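Local coordinates for protein ribonucleoside-diphosphate reductase small chain 2 (Saccharomyces cerevisiae, PDB 1JK0) that serves as a small subunit of ribonucleotide reductase, which makes deoxyribonucleotides for DNA synthesis, and is required for folding of its partner small chain and assembly with the large subunits, at residues H43-A48 with S227-A232. Sequence-based numbering, arbitrary orientation.
Sequences HEIWAA and SCLLFA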
loop_
_atom_site.group_PDB
_atom_site.type_symbol
_atom_site.label_atom_id
_atom_site.label_comp_id
_atom_site.label_asym_id
_atom_site.label_seq_id
_atom_site.Cartn_x
_atom_site.Cartn_y
_atom_site.Cartn_z
ATOM N N HIS B 43 -14.656 11.273 -10.402
ATOM C CA HIS B 43 -14.380 12.560 -9.775
ATOM C C HIS B 43 -14.732 12.638 -8.304
ATOM O O HIS B 43 -13.976 13.169 -7.503
ATOM C CB HIS B 43 -15.101 13.662 -10.542
ATOM C CG HIS B 43 -14.716 13.736 -11.985
ATOM N ND1 HIS B 43 -13.429 13.997 -12.397
ATOM C CD2 HIS B 43 -15.440 13.543 -13.114
ATOM C CE1 HIS B 43 -13.373 13.958 -13.717
ATOM N NE2 HIS B 43 -14.581 13.686 -14.175
ATOM N N GLU B 44 -15.893 12.104 -7.968
ATOM C CA GLU B 44 -16.398 12.097 -6.604
ATOM C C GLU B 44 -15.502 11.358 -5.616
ATOM O O GLU B 44 -15.049 11.960 -4.642
ATOM C CB GLU B 44 -17.809 11.491 -6.567
ATOM C CG GLU B 44 -18.296 10.849 -7.894
ATOM C CD GLU B 44 -17.477 9.644 -8.370
ATOM O OE1 GLU B 44 -18.067 8.590 -8.648
ATOM O OE2 GLU B 44 -16.251 9.737 -8.475
ATOM N N ILE B 45 -15.241 10.069 -5.844
ATOM C CA ILE B 45 -14.390 9.345 -4.901
ATOM C C ILE B 45 -12.975 9.918 -4.897
ATOM O O ILE B 45 -12.324 9.919 -3.850
ATOM C CB ILE B 45 -14.348 7.801 -5.162
ATOM C CG1 ILE B 45 -13.704 7.503 -6.498
ATOM C CG2 ILE B 45 -15.752 7.218 -5.164
ATOM C CD1 ILE B 45 -13.834 6.046 -6.893
ATOM N N TRP B 46 -12.517 10.434 -6.045
ATOM C CA TRP B 46 -11.167 11.022 -6.150
ATOM C C TRP B 46 -11.047 12.248 -5.245
ATOM O O TRP B 46 -10.056 12.402 -4.524
ATOM C CB TRP B 46 -10.849 11.417 -7.608
ATOM C CG TRP B 46 -9.411 11.892 -7.919
ATOM C CD1 TRP B 46 -9.055 13.081 -8.525
ATOM C CD2 TRP B 46 -8.190 11.144 -7.792
ATOM N NE1 TRP B 46 -7.703 13.106 -8.791
ATOM C CE2 TRP B 46 -7.147 11.934 -8.352
ATOM C CE3 TRP B 46 -7.871 9.886 -7.273
ATOM C CZ2 TRP B 46 -5.816 11.498 -8.399
ATOM C CZ3 TRP B 46 -6.533 9.456 -7.326
ATOM C CH2 TRP B 46 -5.531 10.261 -7.886
ATOM N N ALA B 47 -12.054 13.119 -5.290
ATOM C CA ALA B 47 -12.050 14.319 -4.462
ATOM C C ALA B 47 -12.124 13.866 -3.010
ATOM O O ALA B 47 -11.600 14.531 -2.117
ATOM C CB ALA B 47 -13.224 15.203 -4.802
ATOM N N ALA B 48 -12.769 12.727 -2.770
ATOM C CA ALA B 48 -12.841 12.218 -1.405
ATOM C C ALA B 48 -11.433 11.802 -0.976
ATOM O O ALA B 48 -11.010 12.078 0.143
ATOM C CB ALA B 48 -13.788 11.033 -1.323
ATOM N N SER B 227 -18.471 5.508 2.302
ATOM C CA SER B 227 -19.363 4.398 1.999
ATOM C C SER B 227 -20.739 4.924 1.604
ATOM O O SER B 227 -21.469 4.274 0.860
ATOM C CB SER B 227 -19.443 3.438 3.184
ATOM O OG SER B 227 -18.171 2.840 3.416
ATOM N N CYS B 228 -21.093 6.111 2.084
ATOM C CA CYS B 228 -22.370 6.706 1.711
ATOM C C CYS B 228 -22.232 7.226 0.289
ATOM O O CYS B 228 -23.202 7.294 -0.457
ATOM C CB CYS B 228 -22.735 7.845 2.656
ATOM S SG CYS B 228 -23.341 7.267 4.248
ATOM N N LEU B 229 -21.009 7.590 -0.077
ATOM C CA LEU B 229 -20.723 8.077 -1.413
ATOM C C LEU B 229 -20.750 6.923 -2.410
ATOM O O LEU B 229 -21.266 7.070 -3.516
ATOM C CB LEU B 229 -19.355 8.746 -1.455
ATOM C CG LEU B 229 -18.849 9.016 -2.869
ATOM C CD1 LEU B 229 -19.850 9.868 -3.608
ATOM C CD2 LEU B 229 -17.499 9.694 -2.803
ATOM N N LEU B 230 -20.182 5.781 -2.039
ATOM C CA LEU B 230 -20.197 4.639 -2.942
ATOM C C LEU B 230 -21.646 4.220 -3.106
ATOM O O LEU B 230 -22.185 4.210 -4.217
ATOM C CB LEU B 230 -19.374 3.482 -2.376
ATOM C CG LEU B 230 -17.876 3.781 -2.314
ATOM C CD1 LEU B 230 -17.141 2.582 -1.764
ATOM C CD2 LEU B 230 -17.366 4.137 -3.704
ATOM N N PHE B 231 -22.278 3.897 -1.984
ATOM C CA PHE B 231 -23.673 3.495 -1.993
ATOM C C PHE B 231 -24.461 4.399 -2.946
ATOM O O PHE B 231 -25.125 3.924 -3.869
ATOM C CB PHE B 231 -24.263 3.608 -0.587
ATOM C CG PHE B 231 -25.658 3.066 -0.476
ATOM C CD1 PHE B 231 -25.879 1.697 -0.349
ATOM C CD2 PHE B 231 -26.752 3.921 -0.530
ATOM C CE1 PHE B 231 -27.166 1.189 -0.276
ATOM C CE2 PHE B 231 -28.044 3.427 -0.461
ATOM C CZ PHE B 231 -28.256 2.059 -0.334
ATOM N N ALA B 232 -24.368 5.705 -2.725
ATOM C CA ALA B 232 -25.076 6.667 -3.555
ATOM C C ALA B 232 -24.923 6.394 -5.041
ATOM O O ALA B 232 -25.848 6.610 -5.814
ATOM C CB ALA B 232 -24.598 8.062 -3.242
#
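Leu229 reaches from helix 207-232 onto the start of helix 43-54 and takes part in most of this van der Waals contact. With CG anti to the backbone N (chi1 168°), its forked end is turned toward helix 43-54. CD2 lies against the backbone, 3.8 Å from Ile45 CA and also 3.8 Å from Glu44 O, while CD1 meets the aliphatic root of Glu44, 3.9 Å from its CB. Ala48 CB, one turn on from Glu44, approaches the same CD2 at 4.2 Å. Beside this, the CG2 branch of Ile45 touches two leucines, with CD2 of Leu229 and CD2 of Leu230 each 3.8 Å from it; the isoleucine side chain crosses both at about a right angle. No hydrogen bond links the segments, whose axes run antiparallel (175°) 10.5 Å apart, a spacing bridged by the branched side chains. The pairing joins the start of helix 43-54 to the C-terminal end of helix 207-232 in the all-helical, ferritin-like fold, away from the predicted active-site residue Tyr131. Phe226 on the preceding turn extends the packing to Ile45 and Ala48, and helix 111-138 adjoins both segments, through Glu112 and Phe116 at helix 43-54 and Tyr117 at Leu230.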